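Local coordinates for ARO (armadillo repeats only protein) (PDB 5EWP), which probably serves as an armadillo-repeat protein-binding platform in the translocation and attachment of rhoptries to the apical pole of the malaria parasite, at residues Ile155-Lys160 against Leu201-Leu206; Gly170-Leu175 against Glu217-Ser222; Glu196-Leu201 against Asn244-Arg249. One frame throughout, in Å; residues are numbered along the deposited sequence.

Contact 1: residues Ile155-Lys160 against Leu201-Leu206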
# COMPACT_ATOMS: atom_id res chain seq x y z
N ILE A 155 7.04 -5.80 -0.16
CA ILE A 155 8.34 -5.55 0.44
C ILE A 155 8.84 -6.76 1.25
O ILE A 155 9.96 -7.22 1.01
CB ILE A 155 8.32 -4.30 1.36
CG1 ILE A 155 8.10 -3.05 0.51
CG2 ILE A 155 9.61 -4.16 2.16
CD1 ILE A 155 7.59 -1.83 1.32
N PHE A 156 8.05 -7.27 2.19
CA PHE A 156 8.67 -8.20 3.15
C PHE A 156 8.93 -9.58 2.56
O PHE A 156 9.75 -10.32 3.11
CB PHE A 156 7.88 -8.31 4.49
CG PHE A 156 6.48 -8.92 4.43
CD1 PHE A 156 6.25 -10.20 3.95
CD2 PHE A 156 5.41 -8.22 4.98
CE1 PHE A 156 4.96 -10.74 3.95
CE2 PHE A 156 4.13 -8.76 4.99
CZ PHE A 156 3.90 -10.01 4.49
N VAL A 157 8.30 -9.95 1.46
CA VAL A 157 8.58 -11.28 0.90
C VAL A 157 10.00 -11.40 0.35
O VAL A 157 10.51 -12.51 0.16
CB VAL A 157 7.61 -11.68 -0.21
CG1 VAL A 157 6.20 -11.81 0.34
CG2 VAL A 157 7.66 -10.70 -1.37
N LEU A 158 10.67 -10.28 0.14
CA LEU A 158 11.98 -10.28 -0.51
C LEU A 158 13.15 -10.67 0.40
O LEU A 158 14.20 -11.12 -0.08
CB LEU A 158 12.24 -8.91 -1.13
CG LEU A 158 11.31 -8.52 -2.28
CD1 LEU A 158 11.67 -7.13 -2.75
CD2 LEU A 158 11.40 -9.52 -3.43
N ASP A 159 12.98 -10.53 1.71
CA ASP A 159 14.10 -10.71 2.64
C ASP A 159 13.62 -11.06 4.05
O ASP A 159 12.72 -10.44 4.59
CB ASP A 159 14.94 -9.44 2.65
CG ASP A 159 16.31 -9.62 3.26
OD1 ASP A 159 16.44 -10.24 4.34
OD2 ASP A 159 17.27 -9.12 2.65
N LYS A 160 14.24 -12.07 4.64
CA LYS A 160 13.90 -12.45 6.00
C LYS A 160 14.05 -11.29 6.99
O LYS A 160 13.27 -11.17 7.95
CB LYS A 160 14.76 -13.64 6.46
CG LYS A 160 14.42 -14.10 7.86
CD LYS A 160 15.27 -15.29 8.28
CE LYS A 160 14.88 -15.73 9.69
NZ LYS A 160 15.56 -16.99 10.11
N LEU A 201 -0.43 -13.37 5.03
CA LEU A 201 0.07 -14.11 6.18
C LEU A 201 0.83 -15.37 5.75
O LEU A 201 1.89 -15.67 6.30
CB LEU A 201 -1.09 -14.48 7.11
CG LEU A 201 -1.66 -13.28 7.87
CD1 LEU A 201 -3.02 -13.62 8.50
CD2 LEU A 201 -0.67 -12.78 8.92
N GLU A 202 0.31 -16.07 4.75
CA GLU A 202 1.02 -17.22 4.20
C GLU A 202 2.38 -16.80 3.65
O GLU A 202 3.38 -17.48 3.89
CB GLU A 202 0.18 -17.89 3.11
CG GLU A 202 -1.04 -18.63 3.63
CD GLU A 202 -1.78 -19.38 2.54
OE1 GLU A 202 -1.80 -18.89 1.39
OE2 GLU A 202 -2.34 -20.46 2.83
N ASP A 203 2.41 -15.68 2.93
CA ASP A 203 3.66 -15.20 2.33
C ASP A 203 4.68 -14.78 3.38
O ASP A 203 5.89 -14.84 3.14
CB ASP A 203 3.37 -14.04 1.37
CG ASP A 203 2.67 -14.51 0.11
OD1 ASP A 203 2.57 -15.75 -0.09
OD2 ASP A 203 2.24 -13.67 -0.70
N PHE A 204 4.18 -14.36 4.53
CA PHE A 204 5.03 -14.05 5.68
C PHE A 204 5.64 -15.34 6.25
O PHE A 204 6.83 -15.40 6.54
CB PHE A 204 4.23 -13.33 6.77
CG PHE A 204 5.05 -12.92 7.96
CD1 PHE A 204 5.82 -11.77 7.92
CD2 PHE A 204 5.03 -13.67 9.12
CE1 PHE A 204 6.57 -11.38 9.02
CE2 PHE A 204 5.76 -13.28 10.23
CZ PHE A 204 6.55 -12.14 10.18
N ILE A 205 4.80 -16.35 6.42
CA ILE A 205 5.23 -17.59 7.06
C ILE A 205 6.21 -18.36 6.18
O ILE A 205 7.17 -18.95 6.68
CB ILE A 205 4.03 -18.50 7.40
CG1 ILE A 205 3.15 -17.85 8.48
CG2 ILE A 205 4.48 -19.90 7.85
CD1 ILE A 205 1.75 -18.43 8.54
N LEU A 206 5.98 -18.32 4.87
CA LEU A 206 6.75 -19.14 3.94
C LEU A 206 7.91 -18.40 3.29
O LEU A 206 7.80 -17.23 2.93
CB LEU A 206 5.83 -19.68 2.84
CG LEU A 206 4.63 -20.47 3.35
CD1 LEU A 206 3.64 -20.77 2.23
CD2 LEU A 206 5.11 -21.76 4.03
O HOH W 1 9.71 -14.86 1.45
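Phe156 and Phe204 meet as a T-shaped pair, with their planes 87° apart and their ring centroids separated by 5.6 Å. Phe204 supplies the edge: its CD1 lies 4.1 Å above the plane of the Phe156 ring, over the centre of that ring. The edge of the Phe156 ring meets the backbone of helix 192-205. Its CE1 comes to 3.7 Å from CA of Phe204, and CZ sits 4.0 Å from CB of Phe204. The Phe156 ring is therefore wedged against the helix wall with one face roofed by the neighbouring ring. The two first torsions explain this. In Phe156, CG stands between the backbone N and the carbonyl carbon (chi1 65°), whereas in Phe204 CG is anti to the backbone N (chi1 -177°).

Beside the rings, Val157 runs along Asp203 with both side chains heading in a common direction, and Val157 CG1 is 3.7 Å from CB of Asp203. The valine thus touches the aliphatic root of the aspartate, whose carboxylate goes to Arg153 in a salt bridge through OD2. A water can donate to Val157 O at 2.8 Å and, weakly, to Leu206 O.

Phe166 meets the ring of Phe156 and Phe215 that of Phe204, extending the aromatic cluster. Lys163 NZ bonds to the carbonyl oxygens of Asp203, Phe204 and Leu206 at the C-terminal end of helix 192-205, where a positive charge would probably be favourable. Phe156 to Asp159 form a type I turn. The end of helix 142-156, this turn and helix 192-205 thus pack through an aromatic core, as in the stacked helices of an armadillo-type alpha-solenoid.

Contact 2: residues Gly170-Leu175 against Glu217-Ser222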
# COMPACT_ATOMS: atom_id res chain seq x y z
N GLY A 170 4.96 -4.35 14.56
CA GLY A 170 3.56 -4.62 14.83
C GLY A 170 2.78 -4.96 13.58
O GLY A 170 1.55 -4.96 13.59
N GLY A 171 3.49 -5.24 12.50
CA GLY A 171 2.83 -5.54 11.24
C GLY A 171 1.92 -6.75 11.24
O GLY A 171 0.91 -6.77 10.55
N ILE A 172 2.28 -7.79 12.00
CA ILE A 172 1.45 -8.98 12.03
C ILE A 172 0.13 -8.71 12.77
O ILE A 172 -0.93 -9.19 12.36
CB ILE A 172 2.20 -10.17 12.65
CG1 ILE A 172 3.30 -10.64 11.69
CG2 ILE A 172 1.26 -11.32 12.95
CD1 ILE A 172 2.75 -11.10 10.34
N THR A 173 0.20 -7.93 13.84
CA THR A 173 -1.01 -7.49 14.52
C THR A 173 -1.99 -6.84 13.54
O THR A 173 -3.17 -7.21 13.50
CB THR A 173 -0.69 -6.51 15.65
OG1 THR A 173 0.29 -7.08 16.52
CG2 THR A 173 -1.96 -6.17 16.44
N GLN A 174 -1.51 -5.91 12.73
CA GLN A 174 -2.39 -5.21 11.81
C GLN A 174 -2.91 -6.14 10.71
O GLN A 174 -4.09 -6.08 10.36
CB GLN A 174 -1.68 -4.01 11.19
CG GLN A 174 -1.31 -2.96 12.19
CD GLN A 174 -2.46 -2.64 13.12
OE1 GLN A 174 -3.59 -2.39 12.69
NE2 GLN A 174 -2.19 -2.66 14.42
N LEU A 175 -2.05 -7.02 10.18
CA LEU A 175 -2.51 -7.96 9.17
C LEU A 175 -3.59 -8.88 9.67
O LEU A 175 -4.57 -9.14 8.97
CB LEU A 175 -1.37 -8.84 8.65
CG LEU A 175 -0.53 -8.40 7.48
CD1 LEU A 175 0.40 -9.57 7.09
CD2 LEU A 175 -1.47 -8.02 6.33
N GLU A 217 5.40 -19.21 14.34
CA GLU A 217 5.06 -18.97 15.74
C GLU A 217 4.52 -17.57 15.94
O GLU A 217 3.63 -17.34 16.76
CB GLU A 217 6.29 -19.18 16.63
N ALA A 218 5.06 -16.61 15.18
CA ALA A 218 4.58 -15.24 15.25
C ALA A 218 3.10 -15.15 14.91
O ALA A 218 2.32 -14.48 15.60
CB ALA A 218 5.39 -14.34 14.31
N VAL A 219 2.70 -15.84 13.84
CA VAL A 219 1.31 -15.78 13.42
C VAL A 219 0.41 -16.56 14.39
O VAL A 219 -0.74 -16.20 14.62
CB VAL A 219 1.16 -16.31 11.98
CG1 VAL A 219 -0.30 -16.28 11.54
CG2 VAL A 219 2.02 -15.47 11.03
N LYS A 220 0.96 -17.62 14.99
CA LYS A 220 0.23 -18.36 16.01
C LYS A 220 -0.03 -17.48 17.22
O LYS A 220 -1.11 -17.52 17.82
CB LYS A 220 0.99 -19.61 16.43
CG LYS A 220 0.90 -20.76 15.45
CD LYS A 220 1.71 -21.96 15.93
CE LYS A 220 1.57 -23.14 14.99
NZ LYS A 220 2.32 -24.34 15.47
N ASN A 221 0.96 -16.67 17.59
CA ASN A 221 0.82 -15.78 18.73
C ASN A 221 0.04 -14.53 18.37
O ASN A 221 0.52 -13.41 18.55
CB ASN A 221 2.19 -15.39 19.28
CG ASN A 221 2.98 -16.59 19.79
OD1 ASN A 221 2.40 -17.60 20.19
ND2 ASN A 221 4.31 -16.47 19.78
N SER A 222 -1.18 -14.73 17.86
CA SER A 222 -2.05 -13.62 17.47
C SER A 222 -3.50 -14.09 17.42
O SER A 222 -3.79 -15.25 17.72
CB SER A 222 -1.64 -13.06 16.10
OG SER A 222 -2.07 -13.92 15.05
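Within the stacked helices of this armadillo fold, short helix 171-177 packs on short helix 213-220, with Ile172 reaching across to Ala218 and Val219. The meeting is loose, with no approach under 4.3 Å. Both branches of Ile172 take part: CG2 lies 4.3 Å from the carbonyl O of Ala218 and faces the backbone of Val219, while CD1 comes to 4.5 Å from CG2 of Val219. The second torsion folds the longer branch this way (chi2 -60°), so that CD1 turns toward the valine.

Other helices fill in around this pair. Ile172 also rests on Phe166, Leu167 and Phe204, and Val219 on Ile205 and Leu250, which makes the two side chains part of one buried core. Gly170, with positive phi, closes helix 160-168 in a Schellman motif and at the same time occupies the N-cap position of helix 171-177.

On the other segment helix 213-220 gives out after Lys220, and Asn221 forms the centre of an inverse gamma turn. That turn brings Ser222 back over the last helical turn. Val219 O has two hydroxyl partners there. One is OG of Ser224; the other is OG of Ser222, which takes N-H of Ser224 and donates to Val219 O at 2.7 Å, arriving 26° out of the carbonyl plane with a C=O...OG angle of 138°.

Contact 3: residues Glu196-Leu201 against Asn244-Arg249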
# COMPACT_ATOMS: atom_id res chain seq x y z
N GLU A 196 -7.22 -11.38 0.86
CA GLU A 196 -5.85 -10.95 0.55
C GLU A 196 -4.95 -11.08 1.77
O GLU A 196 -3.80 -11.50 1.67
CB GLU A 196 -5.84 -9.52 -0.01
CG GLU A 196 -6.54 -9.40 -1.36
CD GLU A 196 -6.67 -7.97 -1.84
OE1 GLU A 196 -6.18 -7.04 -1.16
OE2 GLU A 196 -7.29 -7.77 -2.92
N ALA A 197 -5.50 -10.75 2.94
CA ALA A 197 -4.73 -10.82 4.17
C ALA A 197 -4.34 -12.27 4.51
O ALA A 197 -3.27 -12.51 5.05
CB ALA A 197 -5.52 -10.19 5.33
N ILE A 198 -5.19 -13.24 4.17
CA ILE A 198 -4.84 -14.64 4.34
C ILE A 198 -3.58 -14.94 3.53
O ILE A 198 -2.62 -15.52 4.03
CB ILE A 198 -5.95 -15.58 3.87
CG1 ILE A 198 -7.16 -15.47 4.80
CG2 ILE A 198 -5.46 -17.04 3.84
CD1 ILE A 198 -8.38 -16.20 4.28
N TYR A 199 -3.59 -14.52 2.28
CA TYR A 199 -2.44 -14.74 1.40
C TYR A 199 -1.19 -14.00 1.89
O TYR A 199 -0.08 -14.50 1.75
CB TYR A 199 -2.78 -14.34 -0.03
CG TYR A 199 -3.89 -15.16 -0.64
CD1 TYR A 199 -4.05 -16.51 -0.32
CD2 TYR A 199 -4.77 -14.59 -1.54
CE1 TYR A 199 -5.07 -17.26 -0.90
CE2 TYR A 199 -5.79 -15.33 -2.11
CZ TYR A 199 -5.94 -16.65 -1.79
OH TYR A 199 -6.97 -17.35 -2.38
N HIS A 200 -1.38 -12.81 2.44
CA HIS A 200 -0.24 -12.07 2.98
C HIS A 200 0.40 -12.83 4.14
O HIS A 200 1.62 -12.91 4.25
CB HIS A 200 -0.66 -10.67 3.43
CG HIS A 200 -1.18 -9.79 2.33
ND1 HIS A 200 -0.83 -9.96 1.00
CD2 HIS A 200 -2.04 -8.73 2.36
CE1 HIS A 200 -1.44 -9.05 0.27
NE2 HIS A 200 -2.18 -8.29 1.06
N LEU A 201 -0.43 -13.37 5.03
CA LEU A 201 0.07 -14.11 6.18
C LEU A 201 0.83 -15.37 5.75
O LEU A 201 1.89 -15.67 6.30
CB LEU A 201 -1.09 -14.48 7.11
CG LEU A 201 -1.66 -13.28 7.87
CD1 LEU A 201 -3.02 -13.62 8.50
CD2 LEU A 201 -0.67 -12.78 8.92
N ASN A 244 -9.62 -22.14 5.74
CA ASN A 244 -9.39 -23.50 6.21
C ASN A 244 -7.93 -23.91 6.06
O ASN A 244 -7.35 -24.47 6.99
CB ASN A 244 -10.29 -24.48 5.45
CG ASN A 244 -10.39 -25.83 6.14
OD1 ASN A 244 -10.38 -25.91 7.38
ND2 ASN A 244 -10.49 -26.90 5.36
N VAL A 245 -7.35 -23.61 4.90
CA VAL A 245 -5.96 -23.98 4.61
C VAL A 245 -4.96 -23.35 5.57
O VAL A 245 -4.09 -24.05 6.11
CB VAL A 245 -5.58 -23.59 3.17
CG1 VAL A 245 -4.09 -23.76 2.94
CG2 VAL A 245 -6.37 -24.42 2.16
N LEU A 246 -5.07 -22.04 5.80
CA LEU A 246 -4.14 -21.38 6.72
C LEU A 246 -4.39 -21.84 8.14
O LEU A 246 -3.44 -22.01 8.92
CB LEU A 246 -4.25 -19.86 6.62
CG LEU A 246 -3.37 -19.04 7.57
CD1 LEU A 246 -1.90 -19.43 7.48
CD2 LEU A 246 -3.52 -17.55 7.29
N LEU A 247 -5.66 -22.05 8.48
CA LEU A 247 -6.04 -22.51 9.82
C LEU A 247 -5.35 -23.82 10.16
O LEU A 247 -4.73 -23.95 11.22
CB LEU A 247 -7.56 -22.67 9.91
CG LEU A 247 -8.17 -22.84 11.30
CD1 LEU A 247 -7.67 -21.77 12.26
CD2 LEU A 247 -9.68 -22.81 11.21
N LEU A 248 -5.44 -24.79 9.25
CA LEU A 248 -4.79 -26.09 9.41
C LEU A 248 -3.29 -25.95 9.66
O LEU A 248 -2.71 -26.72 10.43
CB LEU A 248 -5.02 -26.96 8.17
CG LEU A 248 -6.46 -27.35 7.85
CD1 LEU A 248 -6.52 -28.22 6.59
CD2 LEU A 248 -7.11 -28.04 9.03
N ARG A 249 -2.66 -24.98 9.01
CA ARG A 249 -1.23 -24.77 9.16
C ARG A 249 -0.87 -24.30 10.57
O ARG A 249 0.18 -24.67 11.10
CB ARG A 249 -0.73 -23.75 8.13
CG ARG A 249 0.78 -23.68 8.03
CD ARG A 249 1.25 -22.55 7.12
NE ARG A 249 0.98 -22.79 5.70
CZ ARG A 249 1.73 -23.55 4.90
NH1 ARG A 249 2.79 -24.18 5.39
NH2 ARG A 249 1.41 -23.70 3.63
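Leu246 pushes its CD2 methyl against Ile198 and Leu201, which lie one helical turn apart on the facing helix. CD2 of Leu246 is 3.9 Å from CB of Leu201 and 4.0 Å from CG2 of Ile198. The same methyl lies 3.9 Å from the carbonyl O of Ile198, so it touches helix backbone as well as side chain. Further back, CB of Leu246 approaches CG2 of Ile198 at 4.1 Å, and CD1 of Leu201 closes on CD2 of Leu246 at the same distance, 4.1 Å.

The approaches differ. Ile198 and Leu246 run antiparallel side by side, the isoleucine offering its short branch; Leu201 comes in across Leu246. Leu246 reaches this position because its CG is anti to the backbone N (chi1 178°), which carries the isobutyl group out toward helix 192-205. Of the 126 Å² buried between the two segments, Leu246 alone accounts for 70 Å², so a single side chain makes the whole of this helix's side of the contact. All three side chains are buried, and the contact between them is purely van der Waals.

A second shell holds them in place: Leu179 lies against both Ile198 and Leu201, while Leu246 is backed by Leu228 of helix 224-231 and touches Ile205. A turn after Leu246, Arg249 makes a salt bridge through NH1 with Glu211, tying helix 237-250, the last in the chain, to the small two-stranded hairpin that follows helix 192-205. Helix 192-205 itself has neighbours on several flanks, with Leu201 leaning also on Ile172, Leu175 and Val176 of helix 171-177, and His200 meeting Ala149, Gln150 and Arg153 of helix 142-156.

How the contacts relate
All three contacts lie in the C-terminal part of the solenoid, on the same side of the chain's centre, with their own centres only 12 to 13 Å apart. Helix 192-205 is common to contacts 1 and 3, which share Leu201, and it also touches both sides of contact 2. Along the chain the segments of each pair alternate. The shared hydrophobic core rests on the packing between them. Phe204 CD2 comes to 3.7 Å from Ile172 CD1, joining contacts 1 and 2, and Ile205 CG1 packs 3.7 Å from Val219 CG2. Leu201 CD2 lies 3.8 Å from Leu175 CD1, bringing contact 2 up to contact 3.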